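Local coordinates for conserved exported protein (PDB 3CLW), which is of unknown function but probably hydrolyses O-glycosidic bonds, as a TIM-barrel member of glycoside hydrolase family 30, at residues V70-G75 / E93-P98; K236-I241 / D249-S254. All coordinates share one frame; numbering follows the deposited sequence.

Contact 1: residues V70-G75 / E93-P98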
ATOM      1  N   VAL A  70       9.353   1.706   3.843  1.00 30.95           N
ATOM      2  CA  VAL A  70      10.781   1.429   3.764  1.00 30.34           C
ATOM      3  C   VAL A  70      11.115  -0.013   4.230  1.00 31.18           C
ATOM      4  O   VAL A  70      10.793  -0.409   5.361  1.00 30.68           O
ATOM      5  CB  VAL A  70      11.572   2.496   4.575  1.00 30.02           C
ATOM      6  CG1 VAL A  70      13.088   2.181   4.619  1.00 30.73           C
ATOM      7  CG2 VAL A  70      11.311   3.860   3.987  1.00 27.90           C
ATOM      8  N   ASN A  71      11.745  -0.778   3.345  1.00 30.48           N
ATOM      9  CA  ASN A  71      12.192  -2.135   3.644  1.00 31.01           C
ATOM     10  C   ASN A  71      13.502  -2.115   4.428  1.00 31.41           C
ATOM     11  O   ASN A  71      14.586  -1.904   3.866  1.00 31.07           O
ATOM     12  CB  ASN A  71      12.383  -2.947   2.337  1.00 30.57           C
ATOM     13  CG  ASN A  71      12.684  -4.439   2.595  1.00 32.02           C
ATOM     14  OD1 ASN A  71      13.313  -5.094   1.781  1.00 34.74           O
ATOM     15  ND2 ASN A  71      12.256  -4.958   3.723  1.00 32.12           N
ATOM     16  N   ILE A  72      13.386  -2.342   5.733  1.00 31.83           N
ATOM     17  CA  ILE A  72      14.537  -2.493   6.587  1.00 31.12           C
ATOM     18  C   ILE A  72      15.143  -3.858   6.266  1.00 31.45           C
ATOM     19  O   ILE A  72      14.485  -4.904   6.394  1.00 32.07           O
ATOM     20  CB  ILE A  72      14.144  -2.351   8.075  1.00 31.19           C
ATOM     21  CG1 ILE A  72      13.562  -0.940   8.340  1.00 30.89           C
ATOM     22  CG2 ILE A  72      15.323  -2.635   8.971  1.00 28.50           C
ATOM     23  CD1 ILE A  72      14.492   0.234   7.992  1.00 29.39           C
ATOM     24  N   GLY A  73      16.387  -3.831   5.799  1.00 31.56           N
ATOM     25  CA  GLY A  73      17.076  -5.034   5.366  1.00 30.89           C
ATOM     26  C   GLY A  73      17.462  -6.026   6.459  1.00 30.54           C
ATOM     27  O   GLY A  73      17.656  -5.668   7.618  1.00 29.77           O
ATOM     28  N   ALA A  74      17.636  -7.270   6.047  1.00 31.20           N
ATOM     29  CA  ALA A  74      17.838  -8.401   6.940  1.00 31.62           C
ATOM     30  C   ALA A  74      19.217  -8.969   6.650  1.00 32.28           C
ATOM     31  O   ALA A  74      19.640  -9.942   7.279  1.00 33.16           O
ATOM     32  CB  ALA A  74      16.740  -9.453   6.706  1.00 31.02           C
ATOM     33  N   GLY A  75      19.912  -8.362   5.677  1.00 32.18           N
ATOM     34  CA  GLY A  75      21.305  -8.674   5.402  1.00 31.05           C
ATOM     35  C   GLY A  75      21.550  -9.861   4.491  1.00 32.06           C
ATOM     36  O   GLY A  75      22.600 -10.494   4.551  1.00 31.47           O
ATOM     37  N   GLU A  93      21.013  -5.015   2.507  1.00 31.02           N
ATOM     38  CA  GLU A  93      21.953  -4.877   3.585  1.00 32.30           C
ATOM     39  C   GLU A  93      21.253  -4.947   4.960  1.00 32.69           C
ATOM     40  O   GLU A  93      20.029  -4.991   5.038  1.00 33.79           O
ATOM     41  CB  GLU A  93      22.709  -3.551   3.463  1.00 31.68           C
ATOM     42  CG  GLU A  93      23.505  -3.437   2.166  1.00 33.02           C
ATOM     43  CD  GLU A  93      24.153  -2.102   2.032  1.00 33.21           C
ATOM     44  OE1 GLU A  93      23.441  -1.121   1.752  1.00 33.42           O
ATOM     45  OE2 GLU A  93      25.373  -2.038   2.258  1.00 36.55           O
ATOM     46  N   CYS A  94      22.030  -4.997   6.034  1.00 31.98           N
ATOM     47  CA  CYS A  94      21.456  -4.930   7.372  1.00 31.78           C
ATOM     48  C   CYS A  94      22.261  -3.914   8.171  1.00 31.20           C
ATOM     49  O   CYS A  94      23.501  -3.990   8.212  1.00 30.88           O
ATOM     50  CB  CYS A  94      21.452  -6.318   8.076  1.00 30.84           C
ATOM     51  SG  CYS A  94      20.515  -6.359   9.623  1.00 31.77           S
ATOM     52  N   PHE A  95      21.567  -2.987   8.832  1.00 31.32           N
ATOM     53  CA  PHE A  95      22.257  -2.040   9.734  1.00 31.93           C
ATOM     54  C   PHE A  95      23.047  -2.747  10.854  1.00 32.55           C
ATOM     55  O   PHE A  95      24.086  -2.247  11.285  1.00 33.49           O
ATOM     56  CB  PHE A  95      21.282  -1.033  10.374  1.00 31.95           C
ATOM     57  CG  PHE A  95      20.541  -0.158   9.377  1.00 30.90           C
ATOM     58  CD1 PHE A  95      21.224   0.515   8.377  1.00 29.09           C
ATOM     59  CD2 PHE A  95      19.153  -0.022   9.453  1.00 31.09           C
ATOM     60  CE1 PHE A  95      20.523   1.353   7.475  1.00 30.48           C
ATOM     61  CE2 PHE A  95      18.443   0.802   8.552  1.00 30.30           C
ATOM     62  CZ  PHE A  95      19.129   1.473   7.562  1.00 27.93           C
ATOM     63  N   LEU A  96      22.548  -3.892  11.312  1.00 32.46           N
ATOM     64  CA  LEU A  96      23.163  -4.605  12.416  1.00 33.83           C
ATOM     65  C   LEU A  96      23.972  -5.781  11.895  1.00 34.38           C
ATOM     66  O   LEU A  96      23.553  -6.474  10.976  1.00 34.28           O
ATOM     67  CB  LEU A  96      22.101  -5.090  13.432  1.00 33.47           C
ATOM     68  CG  LEU A  96      22.476  -6.009  14.602  1.00 32.81           C
ATOM     69  CD1 LEU A  96      23.394  -5.300  15.576  1.00 34.13           C
ATOM     70  CD2 LEU A  96      21.191  -6.439  15.341  1.00 33.84           C
ATOM     71  N   SER A  97      25.124  -6.000  12.508  1.00 35.22           N
ATOM     72  CA  SER A  97      25.976  -7.103  12.152  1.00 37.16           C
ATOM     73  C   SER A  97      26.067  -8.151  13.285  1.00 38.10           C
ATOM     74  O   SER A  97      25.701  -7.888  14.439  1.00 37.38           O
ATOM     75  CB  SER A  97      27.369  -6.580  11.728  1.00 37.52           C
ATOM     76  OG  SER A  97      27.980  -5.931  12.812  1.00 39.51           O
ATOM     77  N   PRO A  98      26.533  -9.370  12.950  1.00 39.16           N
ATOM     78  CA  PRO A  98      26.522 -10.433  13.963  1.00 40.03           C
ATOM     79  C   PRO A  98      27.317 -10.105  15.245  1.00 40.60           C
ATOM     80  O   PRO A  98      27.011 -10.651  16.288  1.00 41.92           O
ATOM     81  CB  PRO A  98      27.131 -11.623  13.225  1.00 40.51           C
ATOM     82  CG  PRO A  98      26.905 -11.331  11.764  1.00 40.32           C
ATOM     83  CD  PRO A  98      27.071  -9.840  11.661  1.00 38.70           C
TER
HETATM   84  O   HOH W   1      18.822  -3.012   8.182  1.00 29.80           O
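Ile72 meets Phe95 through a single methyl: its CD1 comes to the edge of the ring, near the ring plane, 4.0 Å from Phe95 CE2, and the two side chains cross at about a right angle. The first torsion of Ile72 (chi1 -62°) sets CG1 beside its own backbone N, and the second turns CD1 to the aromatic edge, although CB itself does not point there. Gly73 follows, and here the backbones touch. Its CA lies 3.0 Å from Glu93 O in a CA-H...O contact, directly against that carbonyl. A water donates to Gly73 O at 3.0 Å and accepts from Phe95 N, so it bridges the two backbones between Gly73 and Phe95. Ala74 turns its methyl away; its N is hydrogen-bonded to Thr92 OG1. At Gly75 the chain takes a positive phi (85°), and Gly75 N gives Glu93 O a weak, bent hydrogen bond of 3.4 Å. Cys94 CB packs 3.5 Å from the same Gly75 N, while its SG, anti to the backbone N (chi1 -171°), lies 3.6 Å from Gly73 O and takes a weak bond from Leu96 N. Glu93 sends its carboxylate elsewhere, to Gln107 N. Residues 70-75 run on from strand 68-71, which pairs in parallel with strand 125-128 (Val70 and Ile72 bond to Phe128), and lie against the loop before helix 108-119, with Phe163 of helix 157-173 touching Ile72, Cys94 and Leu96.

Contact 2: residues K236-I241 / D249-S254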
ATOM      1  N   LYS A 236      -8.237 -13.663   2.878  1.00 37.97           N
ATOM      2  CA  LYS A 236      -9.012 -14.821   3.385  1.00 39.04           C
ATOM      3  C   LYS A 236      -8.481 -15.267   4.737  1.00 39.28           C
ATOM      4  O   LYS A 236      -9.230 -15.761   5.549  1.00 39.10           O
ATOM      5  CB  LYS A 236      -9.063 -15.990   2.390  1.00 38.35           C
ATOM      6  CG  LYS A 236      -7.786 -16.777   2.288  1.00 40.05           C
ATOM      7  CD  LYS A 236      -7.838 -17.833   1.215  1.00 40.63           C
ATOM      8  CE  LYS A 236      -6.464 -18.472   1.080  1.00 42.61           C
ATOM      9  NZ  LYS A 236      -6.434 -19.651   0.138  1.00 42.38           N
ATOM     10  N   TYR A 237      -7.193 -15.024   4.983  1.00 40.08           N
ATOM     11  CA  TYR A 237      -6.574 -15.313   6.274  1.00 39.93           C
ATOM     12  C   TYR A 237      -7.071 -14.410   7.409  1.00 39.80           C
ATOM     13  O   TYR A 237      -6.713 -14.607   8.558  1.00 39.95           O
ATOM     14  CB  TYR A 237      -5.065 -15.246   6.136  1.00 39.40           C
ATOM     15  CG  TYR A 237      -4.514 -16.368   5.303  1.00 40.07           C
ATOM     16  CD1 TYR A 237      -4.283 -17.637   5.865  1.00 40.44           C
ATOM     17  CD2 TYR A 237      -4.224 -16.183   3.947  1.00 38.32           C
ATOM     18  CE1 TYR A 237      -3.777 -18.672   5.089  1.00 38.92           C
ATOM     19  CE2 TYR A 237      -3.716 -17.204   3.186  1.00 38.80           C
ATOM     20  CZ  TYR A 237      -3.501 -18.451   3.751  1.00 39.15           C
ATOM     21  OH  TYR A 237      -2.986 -19.472   2.971  1.00 40.28           O
ATOM     22  N   LEU A 238      -7.873 -13.404   7.082  1.00 39.53           N
ATOM     23  CA  LEU A 238      -8.468 -12.574   8.120  1.00 39.79           C
ATOM     24  C   LEU A 238      -9.612 -13.312   8.871  1.00 40.35           C
ATOM     25  O   LEU A 238     -10.020 -12.897   9.960  1.00 40.39           O
ATOM     26  CB  LEU A 238      -8.964 -11.252   7.539  1.00 38.79           C
ATOM     27  CG  LEU A 238      -7.862 -10.291   7.023  1.00 37.37           C
ATOM     28  CD1 LEU A 238      -8.445  -9.014   6.575  1.00 32.12           C
ATOM     29  CD2 LEU A 238      -6.755 -10.041   8.066  1.00 32.44           C
ATOM     30  N   PHE A 239     -10.097 -14.387   8.257  1.00 40.89           N
ATOM     31  CA  PHE A 239     -11.135 -15.246   8.797  1.00 42.67           C
ATOM     32  C   PHE A 239     -10.604 -16.685   8.855  1.00 43.52           C
ATOM     33  O   PHE A 239      -9.574 -16.984   8.294  1.00 43.25           O
ATOM     34  CB  PHE A 239     -12.368 -15.156   7.906  1.00 42.26           C
ATOM     35  CG  PHE A 239     -12.641 -13.760   7.384  1.00 43.50           C
ATOM     36  CD1 PHE A 239     -13.303 -12.817   8.169  1.00 42.99           C
ATOM     37  CD2 PHE A 239     -12.239 -13.389   6.100  1.00 45.03           C
ATOM     38  CE1 PHE A 239     -13.552 -11.548   7.693  1.00 42.14           C
ATOM     39  CE2 PHE A 239     -12.492 -12.104   5.628  1.00 43.66           C
ATOM     40  CZ  PHE A 239     -13.147 -11.191   6.430  1.00 41.06           C
ATOM     41  N   GLU A 240     -11.291 -17.570   9.571  1.00 45.88           N
ATOM     42  CA  GLU A 240     -10.810 -18.947   9.749  1.00 47.54           C
ATOM     43  C   GLU A 240     -11.058 -19.715   8.467  1.00 47.13           C
ATOM     44  O   GLU A 240     -12.160 -19.635   7.921  1.00 47.16           O
ATOM     45  CB  GLU A 240     -11.536 -19.615  10.930  1.00 48.11           C
ATOM     46  CG  GLU A 240     -10.917 -20.935  11.404  1.00 49.78           C
ATOM     47  CD  GLU A 240     -11.605 -21.495  12.666  1.00 50.67           C
ATOM     48  OE1 GLU A 240     -12.815 -21.239  12.883  1.00 56.41           O
ATOM     49  OE2 GLU A 240     -10.931 -22.189  13.450  1.00 55.51           O
ATOM     50  N   ILE A 241     -10.037 -20.427   7.981  1.00 46.64           N
ATOM     51  CA  ILE A 241     -10.097 -21.119   6.673  1.00 47.02           C
ATOM     52  C   ILE A 241      -9.676 -22.606   6.638  1.00 47.44           C
ATOM     53  O   ILE A 241      -9.923 -23.289   5.647  1.00 48.08           O
ATOM     54  CB  ILE A 241      -9.267 -20.389   5.561  1.00 46.97           C
ATOM     55  CG1 ILE A 241      -7.805 -20.209   5.982  1.00 44.15           C
ATOM     56  CG2 ILE A 241      -9.937 -19.065   5.155  1.00 47.84           C
ATOM     57  CD1 ILE A 241      -6.802 -20.536   4.892  1.00 46.16           C
ATOM     58  N   ASP A 249      -4.428 -17.869  10.172  1.00 39.97           N
ATOM     59  CA  ASP A 249      -5.731 -17.421   9.719  1.00 39.70           C
ATOM     60  C   ASP A 249      -6.501 -16.900  10.920  1.00 39.47           C
ATOM     61  O   ASP A 249      -5.932 -16.728  12.016  1.00 38.85           O
ATOM     62  CB  ASP A 249      -6.498 -18.540   8.993  1.00 40.01           C
ATOM     63  CG  ASP A 249      -6.911 -19.688   9.929  1.00 41.78           C
ATOM     64  OD1 ASP A 249      -7.692 -20.555   9.471  1.00 42.91           O
ATOM     65  OD2 ASP A 249      -6.452 -19.729  11.102  1.00 40.93           O
ATOM     66  N   ASP A 250      -7.780 -16.623  10.707  1.00 39.27           N
ATOM     67  CA  ASP A 250      -8.667 -16.141  11.768  1.00 40.72           C
ATOM     68  C   ASP A 250      -8.139 -14.901  12.486  1.00 40.34           C
ATOM     69  O   ASP A 250      -8.390 -14.707  13.692  1.00 40.40           O
ATOM     70  CB  ASP A 250      -8.963 -17.276  12.773  1.00 40.89           C
ATOM     71  CG  ASP A 250     -10.131 -16.957  13.677  1.00 43.81           C
ATOM     72  OD1 ASP A 250     -11.122 -16.406  13.163  1.00 43.82           O
ATOM     73  OD2 ASP A 250     -10.040 -17.235  14.912  1.00 48.78           O
ATOM     74  N   ILE A 251      -7.404 -14.063  11.742  1.00 39.85           N
ATOM     75  CA  ILE A 251      -6.744 -12.876  12.297  1.00 38.78           C
ATOM     76  C   ILE A 251      -7.715 -11.939  13.029  1.00 39.20           C
ATOM     77  O   ILE A 251      -7.453 -11.531  14.159  1.00 39.28           O
ATOM     78  CB  ILE A 251      -5.932 -12.076  11.211  1.00 38.58           C
ATOM     79  CG1 ILE A 251      -4.761 -12.917  10.660  1.00 38.88           C
ATOM     80  CG2 ILE A 251      -5.483 -10.709  11.744  1.00 36.34           C
ATOM     81  CD1 ILE A 251      -3.664 -13.325  11.676  1.00 35.74           C
ATOM     82  N   ILE A 252      -8.828 -11.594  12.401  1.00 39.61           N
ATOM     83  CA  ILE A 252      -9.721 -10.642  13.034  1.00 40.61           C
ATOM     84  C   ILE A 252     -10.182 -11.098  14.435  1.00 41.65           C
ATOM     85  O   ILE A 252     -10.004 -10.369  15.404  1.00 41.91           O
ATOM     86  CB  ILE A 252     -10.911 -10.244  12.120  1.00 41.08           C
ATOM     87  CG1 ILE A 252     -10.377  -9.506  10.860  1.00 41.78           C
ATOM     88  CG2 ILE A 252     -11.897  -9.386  12.902  1.00 39.58           C
ATOM     89  CD1 ILE A 252     -11.404  -9.286   9.717  1.00 40.78           C
ATOM     90  N   HIS A 253     -10.742 -12.306  14.542  1.00 42.06           N
ATOM     91  CA  HIS A 253     -11.355 -12.734  15.804  1.00 43.05           C
ATOM     92  C   HIS A 253     -10.324 -13.140  16.841  1.00 42.50           C
ATOM     93  O   HIS A 253     -10.484 -12.845  18.036  1.00 42.63           O
ATOM     94  CB  HIS A 253     -12.403 -13.841  15.598  1.00 43.01           C
ATOM     95  CG  HIS A 253     -13.715 -13.328  15.092  1.00 44.86           C
ATOM     96  ND1 HIS A 253     -14.707 -12.864  15.928  1.00 47.87           N
ATOM     97  CD2 HIS A 253     -14.188 -13.175  13.832  1.00 47.46           C
ATOM     98  CE1 HIS A 253     -15.748 -12.482  15.213  1.00 46.86           C
ATOM     99  NE2 HIS A 253     -15.456 -12.658  13.936  1.00 48.39           N
ATOM    100  N   SER A 254      -9.264 -13.782  16.376  1.00 41.21           N
ATOM    101  CA  SER A 254      -8.254 -14.306  17.269  1.00 40.65           C
ATOM    102  C   SER A 254      -7.324 -13.221  17.816  1.00 39.34           C
ATOM    103  O   SER A 254      -6.853 -13.331  18.943  1.00 39.05           O
ATOM    104  CB  SER A 254      -7.454 -15.374  16.554  1.00 41.14           C
ATOM    105  OG  SER A 254      -6.410 -15.819  17.378  1.00 45.27           O
TER
HETATM  106  O   HOH W   2     -11.536 -13.642  12.299  1.00 32.63           O
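Tyr237, Leu238 and Phe239 present three successive carbonyls to the start of helix 251-256. Ile252 N binds Leu238 O at 3.0 Å. Asp250, at the N-cap position though its side chain makes no capping bond, binds Phe239 O through its N from above the carbonyl plane, at a C=O...N angle of only 96°, so it misses the lone pairs. Ile251 N points almost straight at Tyr237 O, but the bond is long and weak. The fourth bond uses a side chain: Asp249 OD1 accepts Ile241 N at 2.8 Å, nearly linear at the hydrogen, on the anti side of the carboxylate and 31° out of its plane. Asp249 CG sits between its backbone N and carbonyl carbon (chi1 68°), which brings OD1 under the 240-241 peptide; a weak bond from Asp242 N is its second.

Apolar contacts accompany these bonds. Leu238 CD2 touches Ile251 CB at 3.8 Å, and Ile252 CD1 rests against both Leu238 CB and Phe239 CE1, 3.7 Å from the latter. The Ile252 and Phe239 side chains run alongside each other, pointing the same way, and Leu238 CB lies over the rim of one face of that ring.

Further out, a water donates to Leu238 O and Asp250 OD1 and accepts from His253 N at 2.7 Å, bridging the 3-10 turn to the first turn of the helix. Arg294 makes a cation-pi contact with Phe239, and His253 NE2 is bonded to Glu298, both on helix 285-300. The arrangement is a loop folded back on itself between strand 226-232 and helix 251-256, part of a strand-to-helix connection in a TIM barrel.

Both segments of contact 1 precede those of contact 2 in the sequence, and both contacts lie in the part of the chain assigned to glycoside hydrolase family 30. Their centres are 30 Å apart, their nearest atoms about 20 Å, and they do not touch. Each belongs to a connection that follows a parallel barrel strand: contact 1 carries on from strand 68-71, contact 2 comes after strand 226-232. The contacts thus shape two separate connections of one TIM barrel, with strands 125-128 and 178-182, each paired with its neighbours, between their strands in the parallel order.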